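Side-chain contacts in interpain A (Prevotella intermedia, PDB 3BB7), which probably acts as a cysteine protease of the peptidase C10 family, captured here as an inactivated proenzyme with part of its propeptide still in place: residues W284-N287 with G288-D291; V117-A120 with T121-L125; P49-K52 with W53-K56; N180-A183 with T184-H188. The protein carries 1 engineered substitution. One frame throughout, in Å; residues are numbered along the deposited sequence.

Contact 1: residues W284-N287 with G288-D291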
loop_
_atom_site.group_PDB
_atom_site.type_symbol
_atom_site.label_atom_id
_atom_site.label_comp_id
_atom_site.label_asym_id
_atom_site.label_seq_id
_atom_site.Cartn_x
_atom_site.Cartn_y
_atom_site.Cartn_z
ATOM N N TRP A 284 -0.801 1.392 -5.027
ATOM C CA TRP A 284 -0.455 2.446 -4.069
ATOM C C TRP A 284 -1.660 2.994 -3.317
ATOM O O TRP A 284 -1.470 3.762 -2.374
ATOM C CB TRP A 284 0.209 3.641 -4.768
ATOM C CG TRP A 284 1.448 3.296 -5.555
ATOM C CD1 TRP A 284 1.547 3.191 -6.920
ATOM C CD2 TRP A 284 2.760 3.036 -5.031
ATOM N NE1 TRP A 284 2.847 2.888 -7.278
ATOM C CE2 TRP A 284 3.603 2.760 -6.141
ATOM C CE3 TRP A 284 3.298 2.959 -3.726
ATOM C CZ2 TRP A 284 4.946 2.448 -6.001
ATOM C CZ3 TRP A 284 4.679 2.628 -3.599
ATOM C CH2 TRP A 284 5.464 2.383 -4.735
ATOM N N GLY A 285 -2.868 2.658 -3.747
ATOM C CA GLY A 285 -4.087 3.156 -3.097
ATOM C C GLY A 285 -4.271 4.648 -3.350
ATOM O O GLY A 285 -4.764 5.366 -2.498
ATOM N N TRP A 286 -3.889 5.105 -4.546
ATOM C CA TRP A 286 -4.047 6.508 -4.909
ATOM C C TRP A 286 -4.766 6.591 -6.235
ATOM O O TRP A 286 -4.269 7.172 -7.199
ATOM C CB TRP A 286 -2.727 7.274 -4.900
ATOM C CG TRP A 286 -2.944 8.761 -4.723
ATOM C CD1 TRP A 286 -2.939 9.715 -5.706
ATOM C CD2 TRP A 286 -3.223 9.458 -3.485
ATOM N NE1 TRP A 286 -3.184 10.942 -5.164
ATOM C CE2 TRP A 286 -3.379 10.819 -3.806
ATOM C CE3 TRP A 286 -3.373 9.053 -2.144
ATOM C CZ2 TRP A 286 -3.638 11.798 -2.826
ATOM C CZ3 TRP A 286 -3.627 10.030 -1.159
ATOM C CH2 TRP A 286 -3.757 11.383 -1.512
ATOM N N ASN A 287 -5.942 5.963 -6.278
ATOM C CA ASN A 287 -6.842 6.004 -7.441
ATOM C C ASN A 287 -6.225 5.406 -8.688
ATOM O O ASN A 287 -6.588 5.799 -9.822
ATOM C CB ASN A 287 -7.325 7.448 -7.695
ATOM C CG ASN A 287 -7.758 8.101 -6.413
ATOM O OD1 ASN A 287 -8.720 7.655 -5.796
ATOM N ND2 ASN A 287 -6.974 9.066 -5.937
ATOM N N GLY A 288 -5.289 4.479 -8.475
ATOM C CA GLY A 288 -4.613 3.799 -9.576
ATOM C C GLY A 288 -3.391 4.554 -10.087
ATOM O O GLY A 288 -2.592 3.979 -10.857
ATOM N N ASP A 289 -3.183 5.788 -9.636
ATOM C CA ASP A 289 -2.054 6.562 -10.153
ATOM C C ASP A 289 -0.757 5.777 -9.933
ATOM O O ASP A 289 -0.416 5.419 -8.812
ATOM C CB ASP A 289 -1.913 7.878 -9.415
ATOM C CG ASP A 289 -3.032 8.867 -9.720
ATOM O OD1 ASP A 289 -3.012 9.971 -9.094
ATOM O OD2 ASP A 289 -3.899 8.580 -10.587
ATOM N N VAL A 290 -0.032 5.597 -11.021
ATOM C CA VAL A 290 1.285 4.950 -11.073
ATOM C C VAL A 290 1.400 3.541 -10.487
ATOM O O VAL A 290 2.503 3.084 -10.207
ATOM C CB VAL A 290 2.461 5.916 -10.669
ATOM C CG1 VAL A 290 2.500 7.138 -11.598
ATOM C CG2 VAL A 290 2.404 6.357 -9.199
ATOM N N ASP A 291 0.274 2.832 -10.390
ATOM C CA ASP A 291 0.339 1.412 -10.027
ATOM C C ASP A 291 1.187 0.702 -11.090
ATOM O O ASP A 291 1.176 1.081 -12.274
ATOM C CB ASP A 291 -1.053 0.758 -9.938
ATOM C CG ASP A 291 -1.876 1.253 -8.774
ATOM O OD1 ASP A 291 -1.337 1.987 -7.917
ATOM O OD2 ASP A 291 -3.082 0.856 -8.704
HETATM O O HOH W 1 -2.525 4.271 -6.946
HETATM O O HOH W 2 -5.451 10.659 -7.879
HETATM O O HOH W 3 -4.963 6.763 -12.296
#
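Trp284 and Asp291 hold the closed end of this loop together. Asp291 OD1 accepts a hydrogen bond from the backbone N of Trp284 at 3.0 Å, nearly straight, the donor standing above the carboxylate plane. Trp284 CG lies beside its backbone N (chi1 -57°), where the indole NE1 can donate to Val290 O, also at 3.0 Å; the carbonyl oxygen lies in the ring plane, but the N-H is bent (139° at the hydrogen) and comes from above the carbonyl plane. CG2 of Val290 packs 4.0 Å from Trp284 CD1. Trp284 and Val290 are buried here, Phe269 and Tyr294 meeting the indole edge-to-face. Within the curl of the loop a water accepts a hydrogen bond from Trp286 N (2.9 Å), with Asp289 O and Asp291 OD1 in its reach.

The stretch links strands 280-283 and 292-294, antiparallel neighbours in the main sheet, through two overlapping turns: type I' from Trp286 to Asp289, closed by Asp289 N to Trp286 O (3.0 Å), and type II from Gly288 to Asp291. Asn287, Gly288 and Val290 all take positive phi.

Toward solvent the contact is wetter and looser. Asp289 OD1 comes in at the edge of the Trp286 ring, 3.4 Å from CD1, and is bonded to Thr46 OG1. One water joins that same OD1 to Asn287 ND2, while another spans Asn287 O and Asp289 OD2, 2.7 Å from the latter.

Contact 2: residues V117-A120 with T121-L125. Unlike the reference sequence in segment 121-125: Val124 (reference Ala).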
loop_
_atom_site.group_PDB
_atom_site.type_symbol
_atom_site.label_atom_id
_atom_site.label_comp_id
_atom_site.label_asym_id
_atom_site.label_seq_id
_atom_site.Cartn_x
_atom_site.Cartn_y
_atom_site.Cartn_z
ATOM N N VAL A 117 -3.255 3.312 5.254
ATOM C CA VAL A 117 -3.395 1.973 5.861
ATOM C C VAL A 117 -4.807 1.463 5.662
ATOM O O VAL A 117 -5.006 0.288 5.348
ATOM C CB VAL A 117 -3.002 1.992 7.375
ATOM C CG1 VAL A 117 -3.368 0.695 8.069
ATOM C CG2 VAL A 117 -1.492 2.258 7.485
ATOM N N ALA A 118 -5.800 2.343 5.825
ATOM C CA ALA A 118 -7.186 1.910 5.623
ATOM C C ALA A 118 -7.444 1.552 4.172
ATOM O O ALA A 118 -8.089 0.544 3.892
ATOM C CB ALA A 118 -8.144 2.959 6.092
ATOM N N THR A 119 -6.920 2.334 3.227
ATOM C CA THR A 119 -7.152 2.059 1.814
ATOM C C THR A 119 -6.491 0.725 1.399
ATOM O O THR A 119 -7.100 -0.087 0.651
ATOM C CB THR A 119 -6.658 3.244 0.987
ATOM O OG1 THR A 119 -7.488 4.373 1.288
ATOM C CG2 THR A 119 -6.695 2.955 -0.502
ATOM N N ALA A 120 -5.262 0.493 1.864
ATOM C CA ALA A 120 -4.591 -0.768 1.550
ATOM C C ALA A 120 -5.353 -1.955 2.178
ATOM O O ALA A 120 -5.641 -2.936 1.497
ATOM C CB ALA A 120 -3.146 -0.730 2.059
ATOM N N THR A 121 -5.728 -1.847 3.458
ATOM C CA THR A 121 -6.459 -2.925 4.126
ATOM C C THR A 121 -7.799 -3.181 3.442
ATOM O O THR A 121 -8.159 -4.330 3.185
ATOM C CB THR A 121 -6.654 -2.549 5.606
ATOM O OG1 THR A 121 -5.365 -2.358 6.210
ATOM C CG2 THR A 121 -7.376 -3.654 6.350
ATOM N N ALA A 122 -8.533 -2.124 3.097
ATOM C CA ALA A 122 -9.842 -2.319 2.448
ATOM C C ALA A 122 -9.675 -3.070 1.116
ATOM O O ALA A 122 -10.484 -3.948 0.791
ATOM C CB ALA A 122 -10.531 -0.963 2.268
ATOM N N GLN A 123 -8.631 -2.736 0.357
ATOM C CA GLN A 123 -8.460 -3.409 -0.939
ATOM C C GLN A 123 -8.117 -4.888 -0.743
ATOM O O GLN A 123 -8.575 -5.742 -1.509
ATOM C CB GLN A 123 -7.431 -2.719 -1.809
ATOM C CG GLN A 123 -7.871 -1.331 -2.268
ATOM C CD GLN A 123 -6.966 -0.744 -3.338
ATOM O OE1 GLN A 123 -7.310 -0.732 -4.533
ATOM N NE2 GLN A 123 -5.806 -0.250 -2.921
ATOM N N VAL A 124 -7.307 -5.213 0.267
ATOM C CA VAL A 124 -7.047 -6.623 0.538
ATOM C C VAL A 124 -8.306 -7.353 1.023
ATOM O O VAL A 124 -8.589 -8.446 0.548
ATOM C CB VAL A 124 -5.872 -6.771 1.531
ATOM C CG1 VAL A 124 -5.672 -8.281 1.929
ATOM C CG2 VAL A 124 -4.601 -6.242 0.876
ATOM N N LEU A 125 -9.074 -6.771 1.943
ATOM C CA LEU A 125 -10.321 -7.434 2.391
ATOM C C LEU A 125 -11.295 -7.634 1.238
ATOM O O LEU A 125 -11.920 -8.701 1.103
ATOM C CB LEU A 125 -10.992 -6.613 3.490
ATOM C CG LEU A 125 -10.527 -6.983 4.920
ATOM C CD1 LEU A 125 -8.996 -7.135 5.064
ATOM C CD2 LEU A 125 -11.113 -6.068 5.987
#
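Thr121 meets Val117 one helical turn back and grips its carbonyl oxygen twice. Thr121 N reaches Val117 O at 2.9 Å and Thr121 OG1 donates to the same oxygen at 2.8 Å, the two donors lying on opposite faces of the carbonyl plane. The hydroxyl is there because OG1 stands beside the backbone N (chi1 -59°), which folds it back toward the preceding turn.

Ala122 follows with a plain backbone bond to Ala118 O. Gln123 lays its CG against Thr119 O at 3.3 Å; the chain then runs alongside the Thr119 side chain in the same direction, leaving NE2 4.1 Å from CG2. Its amide is held at both ends, OE1 by Thr92 OG1 and Trp94 N, NE2 by Asn283 OD1, which fixes its rotation. Val124, which differs from the reference sequence, sets CG2 3.5 Å from Ala120 O.

All of this belongs to helix 116-128, which opens at the engineered Ala116, the predicted nucleophile position, as expected for the central helix of a papain-like fold. Thr121 faces Cys211 and Leu215 of helix 208-218, Ala122 faces Leu185 and Cys189 of helix 176-192, and Ala120 and Val124 pack on Val270 of strand 267-274.

Contact 3: residues P49-K52 with W53-K56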
loop_
_atom_site.group_PDB
_atom_site.type_symbol
_atom_site.label_atom_id
_atom_site.label_comp_id
_atom_site.label_asym_id
_atom_site.label_seq_id
_atom_site.Cartn_x
_atom_site.Cartn_y
_atom_site.Cartn_z
ATOM N N PRO A 49 1.263 9.826 -1.973
ATOM C CA PRO A 49 2.304 9.884 -0.939
ATOM C C PRO A 49 3.159 8.598 -0.829
ATOM O O PRO A 49 4.348 8.669 -0.449
ATOM C CB PRO A 49 1.496 10.118 0.355
ATOM C CG PRO A 49 0.227 10.761 -0.165
ATOM C CD PRO A 49 -0.082 9.950 -1.378
ATOM N N SER A 50 2.588 7.438 -1.140
ATOM C CA SER A 50 3.342 6.203 -0.936
ATOM C C SER A 50 4.373 6.027 -2.063
ATOM O O SER A 50 5.509 5.561 -1.822
ATOM C CB SER A 50 2.382 5.033 -0.795
ATOM O OG SER A 50 1.539 5.246 0.339
ATOM N N PHE A 51 4.014 6.448 -3.282
ATOM C CA PHE A 51 4.978 6.477 -4.382
ATOM C C PHE A 51 6.094 7.478 -4.081
ATOM O O PHE A 51 7.288 7.203 -4.333
ATOM C CB PHE A 51 4.241 6.823 -5.684
ATOM C CG PHE A 51 5.131 6.981 -6.892
ATOM C CD1 PHE A 51 5.253 8.220 -7.543
ATOM C CD2 PHE A 51 5.769 5.870 -7.425
ATOM C CE1 PHE A 51 6.058 8.347 -8.699
ATOM C CE2 PHE A 51 6.549 5.970 -8.575
ATOM C CZ PHE A 51 6.704 7.220 -9.209
ATOM N N LYS A 52 5.726 8.606 -3.478
ATOM C CA LYS A 52 6.735 9.581 -3.060
ATOM C C LYS A 52 7.738 8.971 -2.077
ATOM O O LYS A 52 8.955 9.205 -2.209
ATOM C CB LYS A 52 6.055 10.817 -2.464
ATOM C CG LYS A 52 5.490 11.711 -3.532
ATOM C CD LYS A 52 4.894 12.993 -2.929
ATOM C CE LYS A 52 4.782 14.097 -3.975
ATOM N NZ LYS A 52 4.293 13.557 -5.284
ATOM N N TRP A 53 7.244 8.172 -1.122
ATOM C CA TRP A 53 8.124 7.463 -0.191
ATOM C C TRP A 53 9.089 6.558 -0.960
ATOM O O TRP A 53 10.307 6.577 -0.715
ATOM C CB TRP A 53 7.337 6.626 0.834
ATOM C CG TRP A 53 8.251 5.687 1.544
ATOM C CD1 TRP A 53 9.111 5.981 2.592
ATOM C CD2 TRP A 53 8.489 4.317 1.211
ATOM N NE1 TRP A 53 9.810 4.850 2.958
ATOM C CE2 TRP A 53 9.473 3.824 2.110
ATOM C CE3 TRP A 53 7.951 3.454 0.251
ATOM C CZ2 TRP A 53 9.965 2.510 2.038
ATOM C CZ3 TRP A 53 8.423 2.134 0.181
ATOM C CH2 TRP A 53 9.424 1.675 1.079
ATOM N N TRP A 54 8.545 5.780 -1.890
ATOM C CA TRP A 54 9.342 4.810 -2.626
ATOM C C TRP A 54 10.486 5.531 -3.371
ATOM O O TRP A 54 11.629 5.072 -3.354
ATOM C CB TRP A 54 8.457 4.023 -3.597
ATOM C CG TRP A 54 9.240 3.003 -4.366
ATOM C CD1 TRP A 54 9.617 1.745 -3.941
ATOM C CD2 TRP A 54 9.737 3.147 -5.703
ATOM N NE1 TRP A 54 10.351 1.116 -4.931
ATOM C CE2 TRP A 54 10.414 1.943 -6.032
ATOM C CE3 TRP A 54 9.663 4.177 -6.655
ATOM C CZ2 TRP A 54 11.071 1.771 -7.249
ATOM C CZ3 TRP A 54 10.295 3.994 -7.879
ATOM C CH2 TRP A 54 10.979 2.795 -8.164
ATOM N N LEU A 55 10.195 6.655 -4.013
ATOM C CA LEU A 55 11.241 7.409 -4.701
ATOM C C LEU A 55 12.327 7.885 -3.729
ATOM O O LEU A 55 13.526 7.851 -4.057
ATOM C CB LEU A 55 10.650 8.608 -5.446
ATOM C CG LEU A 55 9.781 8.282 -6.668
ATOM C CD1 LEU A 55 9.128 9.580 -7.188
ATOM C CD2 LEU A 55 10.562 7.608 -7.791
ATOM N N LYS A 56 11.916 8.363 -2.560
ATOM C CA LYS A 56 12.894 8.818 -1.542
ATOM C C LYS A 56 13.771 7.655 -1.042
ATOM O O LYS A 56 14.995 7.796 -0.901
ATOM C CB LYS A 56 12.161 9.502 -0.381
ATOM C CG LYS A 56 11.550 10.860 -0.774
ATOM C CD LYS A 56 11.052 11.627 0.439
ATOM C CE LYS A 56 10.957 13.125 0.133
ATOM N NZ LYS A 56 10.813 13.981 1.369
#
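Leu55 lies over one face of the Phe51 ring, a CH-pi contact between residues one turn apart at the start of helix 49-68, within the Spi-inhibitor region of the propeptide. Leu55 CG sits 4.3 Å from the ring centroid and 16° off the ring normal, offset toward the rim, and CD1 comes within 3.6 Å of Phe51 CE1. Two different first torsions make the meeting possible. Phe51 carries CG anti to its own N (chi1 176°), swinging the ring along the helix toward the next turn; Leu55 keeps CG beside its N (chi1 -69°), directing the branch back to meet it. On the ring's CE2 side, Trp54 CE3 approaches obliquely at 4.1 Å.

Trp53 and Trp54 share the anti first torsion of Phe51, but their indole N-H groups go to partners outside the helix. Trp54 NE1 donates to Lys295 O. Trp53 NE1 donates to Phe307 O, and its ring stacks on His267, the predicted proton acceptor, consistent with a propeptide helix occupying the active-site cleft of the proenzyme. Ser50 OG bonds to Ala268 N, and the Ser50 side chain also touches His267. Edge-on to the Trp53 indole, in its plane, stands Ser50 O, 3.8 Å from CE3.

On the exposed flank Lys56, its chain extended beyond CG, rests CG on Lys52 O at 3.4 Å.

Contact 4: residues N180-A183 with T184-H188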
loop_
_atom_site.group_PDB
_atom_site.type_symbol
_atom_site.label_atom_id
_atom_site.label_comp_id
_atom_site.label_asym_id
_atom_site.label_seq_id
_atom_site.Cartn_x
_atom_site.Cartn_y
_atom_site.Cartn_z
ATOM N N ASN A 180 -21.583 3.945 -0.556
ATOM C CA ASN A 180 -21.716 3.559 0.849
ATOM C C ASN A 180 -21.019 2.235 1.198
ATOM O O ASN A 180 -20.490 2.057 2.299
ATOM C CB ASN A 180 -23.187 3.532 1.213
ATOM C CG ASN A 180 -23.751 4.932 1.373
ATOM O OD1 ASN A 180 -23.008 5.874 1.662
ATOM N ND2 ASN A 180 -25.046 5.070 1.214
ATOM N N ALA A 181 -21.052 1.290 0.262
ATOM C CA ALA A 181 -20.409 0.001 0.477
ATOM C C ALA A 181 -18.952 0.196 0.766
ATOM O O ALA A 181 -18.451 -0.305 1.767
ATOM C CB ALA A 181 -20.586 -0.891 -0.721
ATOM N N VAL A 182 -18.257 0.913 -0.125
ATOM C CA VAL A 182 -16.834 1.085 0.062
ATOM C C VAL A 182 -16.516 2.044 1.221
ATOM O O VAL A 182 -15.512 1.824 1.924
ATOM C CB VAL A 182 -16.099 1.477 -1.260
ATOM C CG1 VAL A 182 -16.390 2.922 -1.691
ATOM C CG2 VAL A 182 -14.611 1.273 -1.111
ATOM N N ALA A 183 -17.344 3.080 1.421
ATOM C CA ALA A 183 -17.088 4.043 2.494
ATOM C C ALA A 183 -17.189 3.387 3.866
ATOM O O ALA A 183 -16.447 3.747 4.759
ATOM C CB ALA A 183 -18.057 5.199 2.404
ATOM N N THR A 184 -18.143 2.457 4.034
ATOM C CA THR A 184 -18.286 1.726 5.290
ATOM C C THR A 184 -17.024 0.911 5.555
ATOM O O THR A 184 -16.491 0.956 6.662
ATOM C CB THR A 184 -19.517 0.815 5.217
ATOM O OG1 THR A 184 -20.693 1.632 5.063
ATOM C CG2 THR A 184 -19.622 -0.037 6.467
ATOM N N LEU A 185 -16.559 0.169 4.542
ATOM C CA LEU A 185 -15.359 -0.641 4.678
ATOM C C LEU A 185 -14.125 0.219 5.019
ATOM O O LEU A 185 -13.347 -0.119 5.919
ATOM C CB LEU A 185 -15.138 -1.463 3.398
ATOM C CG LEU A 185 -13.897 -2.363 3.378
ATOM C CD1 LEU A 185 -13.992 -3.455 4.494
ATOM C CD2 LEU A 185 -13.717 -3.014 2.028
ATOM N N MET A 186 -13.969 1.356 4.332
ATOM C CA MET A 186 -12.846 2.278 4.594
ATOM C C MET A 186 -12.874 2.789 6.027
ATOM O O MET A 186 -11.856 2.779 6.703
ATOM C CB MET A 186 -12.936 3.481 3.658
ATOM C CG MET A 186 -12.590 3.176 2.223
ATOM S SD MET A 186 -10.808 2.984 2.011
ATOM C CE MET A 186 -10.738 2.558 0.273
ATOM N N LEU A 187 -14.063 3.210 6.489
ATOM C CA LEU A 187 -14.195 3.738 7.842
ATOM C C LEU A 187 -13.843 2.637 8.846
ATOM O O LEU A 187 -13.071 2.843 9.772
ATOM C CB LEU A 187 -15.620 4.225 8.055
ATOM C CG LEU A 187 -16.107 4.340 9.500
ATOM C CD1 LEU A 187 -15.449 5.517 10.053
ATOM C CD2 LEU A 187 -17.617 4.483 9.540
ATOM N N HIS A 188 -14.365 1.438 8.622
ATOM C CA HIS A 188 -14.127 0.352 9.571
ATOM C C HIS A 188 -12.661 -0.050 9.603
ATOM O O HIS A 188 -12.107 -0.291 10.691
ATOM C CB HIS A 188 -15.027 -0.817 9.233
ATOM C CG HIS A 188 -16.452 -0.582 9.607
ATOM N ND1 HIS A 188 -17.290 -1.612 9.980
ATOM C CD2 HIS A 188 -17.176 0.564 9.718
ATOM C CE1 HIS A 188 -18.487 -1.114 10.263
ATOM N NE2 HIS A 188 -18.437 0.202 10.140
#
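Asn180 O is the acceptor of two hydrogen bonds from Thr184. OG1 reaches it at 2.8 Å and the backbone N at 2.9 Å, each tilted from the carbonyl plane by about 30° and coming from opposite faces, so the oxygen is clasped between them. Placing OG1 beside the backbone N (chi1 -63°) turns the hydroxyl back along the helix and leaves CG2 pointing onward, over one face of the His188 ring, 3.9 Å above its plane and offset toward the rim.

Next along the helix Leu185 N reaches Ala181 O by a weak, long bond of 3.4 Å. Met186 closes more tightly: its N bonds to Val182 O, and CG presses on that same oxygen at 3.2 Å. The Met186 chain then bends at chi2 (-75°), carrying CE to within 4.3 Å of Val182 CG2, a light apolar touch along the helix surface.

Beyond this shell, His188 is held by a hydrogen bond between ND1 and Tyr161 OH, the Tyr161 and Phe156 rings also meeting it, which probably steadies the ring face that Thr184 CG2 covers. Met186 is placed against Thr119 of helix 116-128, Val182 against Tyr170, and Leu187 against Ile152 of strand 150-154. Asn180, partly exposed, accepts a weak bond at OD1 from Lys102 NZ.

A threonine hydroxyl returning to the carbonyl four residues earlier is a familiar feature of alpha helices, seen here in helix 176-192, which packs beside the helix of the nucleophile position in the papain-like peptidase domain.

In the fold
Contacts 2 and 4 are the buried pair: two helices of the peptidase domain that pack directly on each other, Thr119 OG1 lying 3.7 Å from Met186 SD, and both using a threonine to double the grip on a carbonyl. Contacts 1 and 3 are only partly buried and belong to different regions, loop and propeptide helix, yet they touch closely, with Trp286 CE3 3.5 Å from Pro49 CD. Their chemistry is aromatic, joined in contact 1 by waters and two carboxylates. Contact 1 also touches contact 2, so it links the propeptide to the catalytic core, whereas contacts 3 and 4 lie on opposite sides of the chain's centre, their centres about 26 Å apart.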